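Local coordinates for CoA binding domain protein (Escherichia coli, PDB 3QA9) that is of unknown function but belongs to the CoA binding domain family and adopts a Rossmann-type fold, with helices on both faces of a parallel sheet, at residues 22-27 / 36-41; 93-98 / 118-123; 10-15 / 101-106; 80-83 / 89-92; 14-19 / 136-141. All coordinates share one frame; numbering follows the deposited sequence.

Interaction 1: residues 22-27 / 36-41; sequences IALVGA and NIVMKY
Met39 and Leu24 meet where helix 34-43 lies against strand 21-25, the first two elements of a beta-alpha-beta unit completed by strand 48-52 in this Rossmann-type fold. The side chain of Met39 illustrates how a long, unbranched group spans such an interface. Its CB sits 3.8 Å from Leu24 CD1, a methyl that also lies 3.9 Å from Met39 CA and so rests against the root of the side chain. The next atom, Met39 CG, stands anti to its own nitrogen (chi1 -175°) and remains close to the same leucine methyl. From there the chain runs extended, which carries the sulfur across the strand end to the side where Ala27 lies; Val49 and Pro51 of the neighbouring strand line its path. Leu24 comes to meet it at a slant, its CG likewise anti to N, and its CD1 is near Val38 CG1 as well, while Phe81 packs on both Leu24 and Val38. No polar group takes part: the interface is wholly apolar and buried. At the end of the strand, Leu24 to Ala27 form a type II turn with Gly26 at its positive-phi position, and this turn presents Ala27 CB to Met39 SD at 4.4 Å.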
# COMPACT_ATOMS: atom_id res chain seq x y z
N ILE A 22 0.09 3.66 -6.59
CA ILE A 22 -0.16 3.33 -5.18
C ILE A 22 -0.84 4.40 -4.33
O ILE A 22 -0.49 5.58 -4.41
CB ILE A 22 1.17 3.02 -4.44
CG1 ILE A 22 2.13 2.25 -5.34
CG2 ILE A 22 0.88 2.25 -3.15
CD1 ILE A 22 1.63 0.90 -5.76
N ALA A 23 -1.79 3.98 -3.51
CA ALA A 23 -2.45 4.87 -2.57
C ALA A 23 -1.90 4.39 -1.24
O ALA A 23 -2.16 3.28 -0.82
CB ALA A 23 -3.95 4.72 -2.61
N LEU A 24 -1.11 5.23 -0.59
CA LEU A 24 -0.52 4.84 0.67
C LEU A 24 -1.30 5.41 1.83
O LEU A 24 -1.21 6.59 2.14
CB LEU A 24 0.94 5.28 0.70
CG LEU A 24 1.79 4.62 1.77
CD1 LEU A 24 3.15 4.30 1.22
CD2 LEU A 24 1.87 5.50 3.00
N VAL A 25 -2.09 4.55 2.45
CA VAL A 25 -2.92 4.95 3.56
C VAL A 25 -2.20 4.99 4.90
O VAL A 25 -1.60 4.02 5.30
CB VAL A 25 -4.12 4.01 3.65
CG1 VAL A 25 -4.91 4.31 4.89
CG2 VAL A 25 -4.96 4.17 2.41
N GLY A 26 -2.29 6.12 5.58
CA GLY A 26 -1.62 6.26 6.86
C GLY A 26 -0.30 6.97 6.69
O GLY A 26 0.58 6.93 7.55
N ALA A 27 -0.16 7.62 5.54
CA ALA A 27 1.05 8.36 5.23
C ALA A 27 1.32 9.35 6.32
O ALA A 27 0.40 9.89 6.93
CB ALA A 27 0.88 9.08 3.95
N ASN A 36 6.43 6.83 6.18
CA ASN A 36 7.20 7.83 5.45
C ASN A 36 8.36 7.17 4.69
O ASN A 36 8.58 7.44 3.50
CB ASN A 36 7.74 8.88 6.43
CG ASN A 36 8.44 10.03 5.73
OD1 ASN A 36 9.57 9.90 5.26
ND2 ASN A 36 7.78 11.18 5.66
N ILE A 37 9.10 6.31 5.38
CA ILE A 37 10.23 5.62 4.77
C ILE A 37 9.81 4.81 3.54
O ILE A 37 10.43 4.91 2.48
CB ILE A 37 10.91 4.68 5.77
CG1 ILE A 37 11.52 5.49 6.92
CG2 ILE A 37 11.97 3.86 5.07
CD1 ILE A 37 12.05 4.64 8.07
N VAL A 38 8.76 4.02 3.68
CA VAL A 38 8.27 3.20 2.58
C VAL A 38 7.79 4.09 1.44
O VAL A 38 8.08 3.83 0.27
CB VAL A 38 7.11 2.28 3.04
CG1 VAL A 38 6.55 1.50 1.85
CG2 VAL A 38 7.62 1.33 4.12
N MET A 39 7.08 5.16 1.76
CA MET A 39 6.60 6.04 0.71
C MET A 39 7.76 6.65 -0.08
O MET A 39 7.72 6.69 -1.31
CB MET A 39 5.72 7.14 1.27
CG MET A 39 5.11 8.01 0.18
SD MET A 39 3.87 9.14 0.78
CE MET A 39 3.96 10.41 -0.51
N LYS A 40 8.78 7.13 0.63
CA LYS A 40 9.92 7.73 -0.06
C LYS A 40 10.63 6.68 -0.91
O LYS A 40 11.02 6.95 -2.05
CB LYS A 40 10.89 8.35 0.95
CG LYS A 40 12.05 9.07 0.28
CD LYS A 40 12.93 9.81 1.27
CE LYS A 40 14.11 10.44 0.56
NZ LYS A 40 14.97 11.21 1.48
N TYR A 41 10.80 5.49 -0.36
CA TYR A 41 11.45 4.41 -1.10
C TYR A 41 10.71 4.15 -2.41
O TYR A 41 11.32 4.05 -3.47
CB TYR A 41 11.48 3.13 -0.28
CG TYR A 41 12.06 1.94 -1.02
CD1 TYR A 41 13.42 1.63 -0.91
CD2 TYR A 41 11.26 1.14 -1.83
CE1 TYR A 41 13.96 0.54 -1.60
CE2 TYR A 41 11.79 0.05 -2.52
CZ TYR A 41 13.14 -0.24 -2.40
OH TYR A 41 13.67 -1.33 -3.08

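Interaction 2: residues 93-98 / 118-123; sequences YAIKKG and KEAGLI
Ala94 is the first residue of the 93-98 segment to touch its partner, its CB lying 4.3 Å from Leu122 CD2. The site belongs to the layer of helices on one face of the Rossmann-type sheet, where the end of helix 87-97 meets the end of helix 111-119 and the chain leading from it into strand 123-126. Beneath the pair, Val102 of strand 101-104 touches both Ala94 and Leu122, so this half of the contact faces the sheet. Ile95 comes next and does most of the remaining work. With CG1 anti to the carbonyl carbon (chi1 -65°), it spreads both branches round Ala120: CB of that residue is 3.7 Å from Ile95 CD1 and 3.8 Å from Ile95 CG2. Ile95 CG1 also faces Leu122, whose CD1 lies 4.0 Å away, the two side chains slanting past one another. Lys97 turns off to another side, where its NZ is held by the carbonyl oxygens of Ile71 and Asp73. Gly98 ends the helix in a Schellman motif, its positive phi reversing the chain toward strand 101-104. The partner helix finishes in the same way just after Ala120, where Gly121 N bonds back to Lys118 O at 3.0 Å.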
# COMPACT_ATOMS: atom_id res chain seq x y z
N TYR A 93 -13.37 1.27 0.38
CA TYR A 93 -13.00 2.33 -0.52
C TYR A 93 -12.15 1.84 -1.66
O TYR A 93 -12.30 2.29 -2.79
CB TYR A 93 -12.28 3.43 0.24
CG TYR A 93 -13.26 4.25 0.98
CD1 TYR A 93 -14.51 4.48 0.43
CD2 TYR A 93 -12.98 4.81 2.22
CE1 TYR A 93 -15.45 5.22 1.05
CE2 TYR A 93 -13.92 5.58 2.88
CZ TYR A 93 -15.16 5.77 2.27
OH TYR A 93 -16.14 6.55 2.81
N ALA A 94 -11.27 0.89 -1.37
CA ALA A 94 -10.40 0.32 -2.39
C ALA A 94 -11.25 -0.41 -3.42
O ALA A 94 -10.94 -0.40 -4.62
CB ALA A 94 -9.41 -0.64 -1.76
N ILE A 95 -12.31 -1.05 -2.96
CA ILE A 95 -13.20 -1.79 -3.85
C ILE A 95 -13.93 -0.80 -4.75
O ILE A 95 -13.99 -0.97 -5.97
CB ILE A 95 -14.22 -2.61 -3.05
CG1 ILE A 95 -13.48 -3.70 -2.25
CG2 ILE A 95 -15.25 -3.24 -3.98
CD1 ILE A 95 -14.35 -4.41 -1.22
N LYS A 96 -14.48 0.24 -4.13
CA LYS A 96 -15.21 1.27 -4.86
C LYS A 96 -14.33 1.96 -5.88
O LYS A 96 -14.78 2.35 -6.96
CB LYS A 96 -15.77 2.30 -3.88
CG LYS A 96 -16.84 1.75 -2.95
CD LYS A 96 -17.23 2.76 -1.87
CE LYS A 96 -17.81 4.03 -2.46
NZ LYS A 96 -19.11 3.78 -3.15
N LYS A 97 -13.06 2.10 -5.53
CA LYS A 97 -12.09 2.76 -6.40
C LYS A 97 -11.63 1.87 -7.55
O LYS A 97 -11.08 2.34 -8.52
CB LYS A 97 -10.89 3.20 -5.57
CG LYS A 97 -9.84 3.96 -6.35
CD LYS A 97 -10.36 5.30 -6.80
CE LYS A 97 -9.24 6.11 -7.39
NZ LYS A 97 -9.74 7.36 -7.97
N GLY A 98 -11.86 0.58 -7.42
CA GLY A 98 -11.44 -0.34 -8.46
C GLY A 98 -9.97 -0.70 -8.34
O GLY A 98 -9.33 -1.03 -9.33
N LYS A 118 -11.07 -9.88 -0.82
CA LYS A 118 -10.96 -11.07 -1.63
C LYS A 118 -12.25 -11.41 -2.35
O LYS A 118 -12.24 -11.76 -3.52
CB LYS A 118 -10.53 -12.26 -0.77
CG LYS A 118 -9.07 -12.23 -0.51
CD LYS A 118 -8.62 -13.33 0.42
CE LYS A 118 -8.02 -14.47 -0.33
NZ LYS A 118 -7.55 -15.50 0.65
N GLU A 119 -13.35 -11.29 -1.63
CA GLU A 119 -14.65 -11.58 -2.21
C GLU A 119 -14.97 -10.64 -3.36
O GLU A 119 -15.66 -11.03 -4.30
CB GLU A 119 -15.74 -11.49 -1.13
CG GLU A 119 -15.71 -12.62 -0.11
CD GLU A 119 -16.00 -13.98 -0.73
OE1 GLU A 119 -17.02 -14.10 -1.44
OE2 GLU A 119 -15.22 -14.92 -0.51
N ALA A 120 -14.47 -9.41 -3.29
CA ALA A 120 -14.72 -8.42 -4.34
C ALA A 120 -13.78 -8.58 -5.53
O ALA A 120 -13.86 -7.82 -6.50
CB ALA A 120 -14.62 -7.01 -3.77
N GLY A 121 -12.87 -9.55 -5.45
CA GLY A 121 -11.95 -9.80 -6.55
C GLY A 121 -10.54 -9.26 -6.40
O GLY A 121 -9.70 -9.47 -7.27
N LEU A 122 -10.26 -8.57 -5.30
CA LEU A 122 -8.92 -8.04 -5.09
C LEU A 122 -7.95 -9.05 -4.49
O LEU A 122 -8.35 -9.98 -3.80
CB LEU A 122 -8.95 -6.80 -4.20
CG LEU A 122 -9.58 -5.54 -4.81
CD1 LEU A 122 -11.11 -5.69 -4.80
CD2 LEU A 122 -9.15 -4.31 -4.02
N ILE A 123 -6.67 -8.85 -4.78
CA ILE A 123 -5.62 -9.69 -4.26
C ILE A 123 -5.26 -9.06 -2.92
O ILE A 123 -5.33 -7.85 -2.75
CB ILE A 123 -4.40 -9.72 -5.19
CG1 ILE A 123 -4.78 -10.46 -6.49
CG2 ILE A 123 -3.23 -10.42 -4.52
CD1 ILE A 123 -3.66 -10.47 -7.51

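Interaction 3: residues 10-15 / 101-106; sequences EDIREI and VVWFQY
The indole of Trp103 meets helix 9-18 with the far end of its six-membered ring. Ile15 CG2 lies at the ring edge, close to its plane and 4.3 Å from Trp103 CZ3. Ile12 CG2 approaches the neighbouring corner obliquely, 4.1 Å from Trp103 CH2, the two side chains crossing at about a right angle. Another part of the edge is occupied by the backbone N of Gln105, in plane, and the polar NE1 is bonded to Arg128 O. The second flat group, the guanidinium of Arg13, belongs to the outer side of the helix: Glu10 OE2 lies at its edge, 3.1 Å from Arg13 NE and only 9° out of plane, as part of a salt bridge between residues about one helical turn apart.

Trp103 gets its reach from a CG anti to the backbone nitrogen (chi1 -170°), which projects the ring from the sheet toward the helix. Two residues earlier on the same face of strand 101-104, Val101 CG2 touches Ile15 CG2 at 4.3 Å, so one isoleucine methyl bridges both strand positions. The axes of segment 10-15 and of strand 101-104 run at 112° to each other. Val125 of the edge strand and helix 130-137 also border this Rossmann-type core. Since every group meeting across the interface is apolar and the indole N-H is paired with Arg128, burial of this interface probably costs little in lost polar partners, while Glu10, Asp11, Arg13 and Glu14 take no part in it.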
# COMPACT_ATOMS: atom_id res chain seq x y z
N GLU A 10 6.71 -15.26 -6.53
CA GLU A 10 6.47 -14.87 -7.93
C GLU A 10 5.29 -13.90 -8.03
O GLU A 10 5.36 -12.91 -8.75
CB GLU A 10 6.20 -16.12 -8.80
CG GLU A 10 5.57 -15.81 -10.17
CD GLU A 10 6.41 -14.91 -11.04
OE1 GLU A 10 5.87 -14.34 -12.02
OE2 GLU A 10 7.60 -14.76 -10.76
N ASP A 11 4.22 -14.20 -7.32
CA ASP A 11 3.02 -13.35 -7.32
C ASP A 11 3.36 -11.97 -6.77
O ASP A 11 2.92 -10.95 -7.28
CB ASP A 11 1.90 -13.94 -6.44
CG ASP A 11 1.44 -15.32 -6.88
OD1 ASP A 11 1.42 -15.60 -8.09
OD2 ASP A 11 1.09 -16.11 -5.98
N ILE A 12 4.12 -11.94 -5.69
CA ILE A 12 4.52 -10.67 -5.08
C ILE A 12 5.35 -9.88 -6.07
O ILE A 12 5.17 -8.67 -6.24
CB ILE A 12 5.33 -10.92 -3.80
CG1 ILE A 12 4.45 -11.58 -2.75
CG2 ILE A 12 5.88 -9.61 -3.29
CD1 ILE A 12 3.23 -10.77 -2.38
N ARG A 13 6.26 -10.57 -6.73
CA ARG A 13 7.11 -9.94 -7.73
C ARG A 13 6.24 -9.32 -8.82
O ARG A 13 6.48 -8.21 -9.27
CB ARG A 13 8.08 -10.96 -8.35
CG ARG A 13 9.17 -10.30 -9.20
CD ARG A 13 10.02 -11.33 -9.97
NE ARG A 13 9.18 -12.11 -10.87
CZ ARG A 13 8.63 -11.67 -12.00
NH1 ARG A 13 8.82 -10.43 -12.41
NH2 ARG A 13 7.84 -12.47 -12.69
N GLU A 14 5.22 -10.06 -9.24
CA GLU A 14 4.32 -9.57 -10.28
C GLU A 14 3.57 -8.32 -9.86
O GLU A 14 3.41 -7.39 -10.63
CB GLU A 14 3.33 -10.67 -10.68
CG GLU A 14 3.99 -11.80 -11.44
CD GLU A 14 3.03 -12.92 -11.85
OE1 GLU A 14 1.86 -12.63 -12.10
OE2 GLU A 14 3.48 -14.07 -11.93
N ILE A 15 3.12 -8.31 -8.62
CA ILE A 15 2.39 -7.16 -8.11
C ILE A 15 3.26 -5.91 -8.13
O ILE A 15 2.83 -4.84 -8.56
CB ILE A 15 1.92 -7.42 -6.67
CG1 ILE A 15 0.82 -8.49 -6.67
CG2 ILE A 15 1.42 -6.14 -6.04
CD1 ILE A 15 0.48 -9.01 -5.29
N VAL A 101 -5.24 -4.49 -5.65
CA VAL A 101 -4.57 -5.09 -4.52
C VAL A 101 -4.67 -4.32 -3.23
O VAL A 101 -4.63 -3.12 -3.21
CB VAL A 101 -3.06 -5.24 -4.84
CG1 VAL A 101 -2.27 -5.76 -3.62
CG2 VAL A 101 -2.88 -6.14 -6.05
N VAL A 102 -4.83 -5.05 -2.14
CA VAL A 102 -4.83 -4.44 -0.84
C VAL A 102 -3.63 -5.04 -0.13
O VAL A 102 -3.57 -6.25 0.07
CB VAL A 102 -6.09 -4.75 -0.04
CG1 VAL A 102 -5.86 -4.34 1.37
CG2 VAL A 102 -7.27 -3.99 -0.62
N TRP A 103 -2.67 -4.20 0.21
CA TRP A 103 -1.45 -4.64 0.87
C TRP A 103 -1.45 -4.24 2.34
O TRP A 103 -1.41 -3.06 2.68
CB TRP A 103 -0.23 -4.04 0.15
CG TRP A 103 1.11 -4.59 0.55
CD1 TRP A 103 1.66 -4.59 1.81
CD2 TRP A 103 2.10 -5.17 -0.31
NE1 TRP A 103 2.92 -5.13 1.78
CE2 TRP A 103 3.22 -5.48 0.49
CE3 TRP A 103 2.16 -5.44 -1.69
CZ2 TRP A 103 4.38 -6.08 -0.03
CZ3 TRP A 103 3.31 -6.02 -2.21
CH2 TRP A 103 4.41 -6.32 -1.38
N PHE A 104 -1.51 -5.24 3.22
CA PHE A 104 -1.48 -4.98 4.66
C PHE A 104 -0.04 -5.01 5.17
O PHE A 104 0.58 -6.07 5.22
CB PHE A 104 -2.27 -6.05 5.43
CG PHE A 104 -3.74 -6.08 5.13
CD1 PHE A 104 -4.23 -6.79 4.03
CD2 PHE A 104 -4.65 -5.44 5.97
CE1 PHE A 104 -5.60 -6.86 3.78
CE2 PHE A 104 -6.02 -5.51 5.73
CZ PHE A 104 -6.50 -6.22 4.63
N GLN A 105 0.49 -3.85 5.53
CA GLN A 105 1.85 -3.79 6.06
C GLN A 105 1.88 -4.52 7.40
O GLN A 105 0.84 -4.95 7.91
CB GLN A 105 2.28 -2.33 6.24
CG GLN A 105 2.41 -1.56 4.93
CD GLN A 105 3.74 -1.81 4.22
OE1 GLN A 105 3.79 -1.89 2.99
NE2 GLN A 105 4.81 -1.91 4.99
N TYR A 106 3.06 -4.67 7.99
CA TYR A 106 3.15 -5.36 9.27
C TYR A 106 2.22 -4.83 10.32
O TYR A 106 2.09 -3.63 10.49
CB TYR A 106 4.55 -5.26 9.84
CG TYR A 106 5.62 -5.80 8.96
CD1 TYR A 106 6.64 -4.97 8.54
CD2 TYR A 106 5.61 -7.12 8.56
CE1 TYR A 106 7.66 -5.44 7.78
CE2 TYR A 106 6.64 -7.63 7.78
CZ TYR A 106 7.66 -6.77 7.39
OH TYR A 106 8.71 -7.21 6.64

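Interaction 4: residues 80-83 / 89-92; sequences LFVD and RFVV
Apolar contacts centred on Phe90 join residues 80-83 to the helix that follows. Leu80 CD2 approaches the base of the aromatic side chain, 3.9 Å from Phe90 CB. Val82, two residues on and pointing the same way, touches farther out, with its CG1 4.0 Å from Phe90 CE1. Both aliphatic side chains cross that of Phe90 obliquely. In Val82 it is the branch anti to the carbonyl carbon (chi1 -60°) that makes the touch. Val25 of strand 21-25 packs on Leu80, Val82 and Phe90 alike, and thus ties the cluster to the neighbouring strand.

These residues lie at the first bend of a beta-alpha-beta crossover of the Rossmann-type fold: the chain leaves strand 77-80, enters helix 87-97 and returns as strand 101-104, which is adjacent and parallel to the first.

A second kind of packing sets charge beside ring within the helix. Phe90 CE1 lies 3.8 Å above one face of the Arg89 guanidinium, displaced toward its rim.

Backbone hydrogen bonds run to the flanking strands. Leu80 pairs with Trp103 and Gln105 on one side and Phe81 with Val25 on the other, so that the chain is still held in the sheet where its side chains begin to meet the helix. The ring of Phe81 leaves by the opposite face, toward Leu24 and Val38.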
# COMPACT_ATOMS: atom_id res chain seq x y z
N LEU A 80 -1.64 -0.28 3.17
CA LEU A 80 -2.12 0.09 4.50
C LEU A 80 -1.15 0.18 5.65
O LEU A 80 -0.40 -0.74 5.93
CB LEU A 80 -3.23 -0.87 4.91
CG LEU A 80 -4.39 -1.00 3.93
CD1 LEU A 80 -5.35 -2.04 4.44
CD2 LEU A 80 -5.08 0.35 3.75
N PHE A 81 -1.22 1.32 6.34
CA PHE A 81 -0.42 1.59 7.53
C PHE A 81 -1.49 2.09 8.50
O PHE A 81 -1.56 3.28 8.80
CB PHE A 81 0.60 2.71 7.26
CG PHE A 81 1.80 2.26 6.49
CD1 PHE A 81 2.90 1.70 7.14
CD2 PHE A 81 1.86 2.43 5.11
CE1 PHE A 81 4.02 1.29 6.43
CE2 PHE A 81 2.98 2.02 4.39
CZ PHE A 81 4.07 1.47 5.05
N VAL A 82 -2.34 1.17 8.96
CA VAL A 82 -3.43 1.51 9.88
C VAL A 82 -3.67 0.41 10.90
O VAL A 82 -3.24 -0.73 10.72
CB VAL A 82 -4.76 1.73 9.11
CG1 VAL A 82 -4.61 2.84 8.10
CG2 VAL A 82 -5.17 0.43 8.40
N ASP A 83 -4.36 0.76 11.98
CA ASP A 83 -4.68 -0.22 13.01
C ASP A 83 -5.65 -1.21 12.36
O ASP A 83 -6.51 -0.82 11.58
CB ASP A 83 -5.35 0.47 14.20
CG ASP A 83 -4.38 1.31 15.02
OD1 ASP A 83 -4.82 2.33 15.59
OD2 ASP A 83 -3.19 0.95 15.08
N ARG A 89 -12.69 -0.07 6.38
CA ARG A 89 -13.06 1.18 5.74
C ARG A 89 -12.28 1.41 4.45
O ARG A 89 -12.84 1.65 3.39
CB ARG A 89 -12.77 2.28 6.76
CG ARG A 89 -13.19 3.67 6.46
CD ARG A 89 -13.03 4.50 7.76
NE ARG A 89 -11.90 5.42 7.77
CZ ARG A 89 -11.14 5.72 8.83
NH1 ARG A 89 -11.35 5.17 10.01
NH2 ARG A 89 -10.20 6.64 8.71
N PHE A 90 -10.96 1.33 4.55
CA PHE A 90 -10.12 1.54 3.40
C PHE A 90 -10.28 0.45 2.36
O PHE A 90 -10.09 0.68 1.18
CB PHE A 90 -8.69 1.69 3.87
CG PHE A 90 -8.56 2.80 4.85
CD1 PHE A 90 -8.44 2.54 6.20
CD2 PHE A 90 -8.50 4.11 4.40
CE1 PHE A 90 -8.37 3.58 7.12
CE2 PHE A 90 -8.43 5.16 5.29
CZ PHE A 90 -8.32 4.89 6.66
N VAL A 91 -10.65 -0.74 2.81
CA VAL A 91 -10.88 -1.82 1.88
C VAL A 91 -12.14 -1.55 1.07
O VAL A 91 -12.17 -1.74 -0.14
CB VAL A 91 -11.04 -3.14 2.61
CG1 VAL A 91 -11.73 -4.16 1.72
CG2 VAL A 91 -9.67 -3.62 3.02
N VAL A 92 -13.20 -1.09 1.73
CA VAL A 92 -14.45 -0.78 1.03
C VAL A 92 -14.17 0.28 -0.01
O VAL A 92 -14.66 0.23 -1.14
CB VAL A 92 -15.53 -0.27 2.00
CG1 VAL A 92 -16.71 0.28 1.21
CG2 VAL A 92 -15.98 -1.40 2.91

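Interaction 5: residues 14-19 / 136-141; sequences EILTRY and RLLGEK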
# COMPACT_ATOMS: atom_id res chain seq x y z
N GLU A 14 5.22 -10.06 -9.24
CA GLU A 14 4.32 -9.57 -10.28
C GLU A 14 3.57 -8.32 -9.86
O GLU A 14 3.41 -7.39 -10.63
CB GLU A 14 3.33 -10.67 -10.68
CG GLU A 14 3.99 -11.80 -11.44
CD GLU A 14 3.03 -12.92 -11.85
OE1 GLU A 14 1.86 -12.63 -12.10
OE2 GLU A 14 3.48 -14.07 -11.93
N ILE A 15 3.12 -8.31 -8.62
CA ILE A 15 2.39 -7.16 -8.11
C ILE A 15 3.26 -5.91 -8.13
O ILE A 15 2.83 -4.84 -8.56
CB ILE A 15 1.92 -7.42 -6.67
CG1 ILE A 15 0.82 -8.49 -6.67
CG2 ILE A 15 1.42 -6.14 -6.04
CD1 ILE A 15 0.48 -9.01 -5.29
N LEU A 16 4.50 -6.04 -7.66
CA LEU A 16 5.42 -4.92 -7.61
C LEU A 16 5.88 -4.46 -8.98
O LEU A 16 6.19 -3.28 -9.18
CB LEU A 16 6.64 -5.28 -6.78
CG LEU A 16 6.40 -5.53 -5.29
CD1 LEU A 16 7.68 -6.02 -4.65
CD2 LEU A 16 5.90 -4.26 -4.62
N THR A 17 5.95 -5.38 -9.93
CA THR A 17 6.39 -5.02 -11.26
C THR A 17 5.28 -4.47 -12.15
O THR A 17 5.51 -3.57 -12.93
CB THR A 17 7.04 -6.22 -11.97
OG1 THR A 17 6.12 -7.31 -12.01
CG2 THR A 17 8.25 -6.64 -11.25
N ARG A 18 4.08 -5.01 -12.01
CA ARG A 18 2.98 -4.58 -12.85
C ARG A 18 2.17 -3.35 -12.44
O ARG A 18 1.65 -2.63 -13.29
CB ARG A 18 2.02 -5.76 -13.07
CG ARG A 18 2.72 -6.97 -13.67
CD ARG A 18 1.77 -8.13 -13.88
NE ARG A 18 2.46 -9.30 -14.41
CZ ARG A 18 1.87 -10.46 -14.70
NH1 ARG A 18 0.56 -10.60 -14.50
NH2 ARG A 18 2.58 -11.47 -15.17
N TYR A 19 2.08 -3.10 -11.14
CA TYR A 19 1.30 -1.98 -10.63
C TYR A 19 2.14 -0.85 -10.05
O TYR A 19 2.83 -1.04 -9.06
CB TYR A 19 0.35 -2.50 -9.56
CG TYR A 19 -0.59 -3.56 -10.07
CD1 TYR A 19 -0.78 -4.73 -9.35
CD2 TYR A 19 -1.33 -3.36 -11.23
CE1 TYR A 19 -1.69 -5.69 -9.77
CE2 TYR A 19 -2.25 -4.31 -11.66
CZ TYR A 19 -2.42 -5.47 -10.92
OH TYR A 19 -3.32 -6.42 -11.33
N ARG A 136 13.98 -7.52 -1.60
CA ARG A 136 14.15 -8.97 -1.58
C ARG A 136 13.94 -9.66 -2.92
O ARG A 136 14.66 -10.58 -3.30
CB ARG A 136 13.15 -9.55 -0.57
CG ARG A 136 13.36 -10.98 -0.20
CD ARG A 136 12.42 -11.38 0.93
NE ARG A 136 11.02 -11.54 0.53
CZ ARG A 136 10.54 -12.61 -0.11
NH1 ARG A 136 11.34 -13.61 -0.43
NH2 ARG A 136 9.25 -12.69 -0.40
N LEU A 137 12.93 -9.20 -3.64
CA LEU A 137 12.54 -9.80 -4.91
C LEU A 137 12.99 -9.13 -6.16
O LEU A 137 13.12 -9.76 -7.20
CB LEU A 137 11.02 -9.91 -4.95
CG LEU A 137 10.47 -10.74 -3.81
CD1 LEU A 137 8.98 -10.88 -3.96
CD2 LEU A 137 11.13 -12.09 -3.83
N LEU A 138 13.17 -7.82 -6.08
CA LEU A 138 13.63 -7.08 -7.23
C LEU A 138 14.90 -6.40 -6.75
O LEU A 138 15.11 -5.22 -6.91
CB LEU A 138 12.57 -6.07 -7.64
CG LEU A 138 11.23 -6.67 -8.10
CD1 LEU A 138 10.22 -5.57 -8.22
CD2 LEU A 138 11.37 -7.38 -9.43
N GLY A 139 15.74 -7.21 -6.14
CA GLY A 139 17.01 -6.76 -5.61
C GLY A 139 18.00 -6.24 -6.62
O GLY A 139 17.97 -6.65 -7.82
N GLU A 140 18.87 -5.37 -6.15
CA GLU A 140 19.91 -4.83 -6.99
C GLU A 140 21.11 -4.70 -6.09
O GLU A 140 20.92 -4.55 -4.85
CB GLU A 140 19.37 -3.49 -7.57
CG GLU A 140 19.00 -2.48 -6.50
CD GLU A 140 18.38 -1.21 -7.07
OE1 GLU A 140 18.54 -0.97 -8.29
OE2 GLU A 140 17.74 -0.46 -6.30
N LYS A 141 22.30 -4.70 -6.69
CA LYS A 141 23.54 -4.58 -5.95
C LYS A 141 23.46 -3.29 -5.10
O LYS A 141 22.97 -2.26 -5.56
CB LYS A 141 24.70 -4.51 -6.87
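Leu138 points its forked end at two successive residues of helix 9-18, Leu16 and Thr17. The contact brings together the carboxyl ends of two helices, 9-18 and 130-137, which lie side by side on the same face of the Rossmann-type sheet although more than a hundred residues separate them. Leu138, the first residue past the helical part of its segment, has its CG anti to the carbonyl carbon (chi1 -63°), and both methyls are turned toward the partner. CD1 is placed between the two neighbours, 3.9 Å from Leu16 CB and 3.8 Å from Thr17 CG2. The leucine and threonine side chains run at a slant, and a single threonine methyl meets both prongs. Thr17 separates its two branches by chemistry: the methyl serves the interface, while OG1 turns back to its own helix, where Arg13 O is its main partner and Glu14 O is close as well. Leu16 continues inward to Met130 and Glu133, and Leu137 packs on Ile12, extending the seam. Arg136 reaches across to Asp9 in a salt bridge and makes another to Glu133 of its own helix. The closest approach across the two segments is Leu138 CD2 to Thr17 CG2, 3.7 Å.

Overall arrangement
Interactions 1, 3 and 4 are buried and bind helices to the sheet, whereas interactions 2 and 5 join helix ends and are only partly buried. Interactions 1 and 4 meet through the backbone pairing of strand 21-25 with Phe81, yet their helices lie on opposite faces of the sheet. Interactions 3 and 5 share Glu14, Ile15 and helix 9-18; interactions 2 and 4 share helix 87-97. Across every contact the touching groups are carbon or sulfur. What changes with place is the setting: an indole with its N-H paired in the core, glycine-ended helices and a threonine methyl nearer the surface, with salt bridges beside interactions 3 and 5.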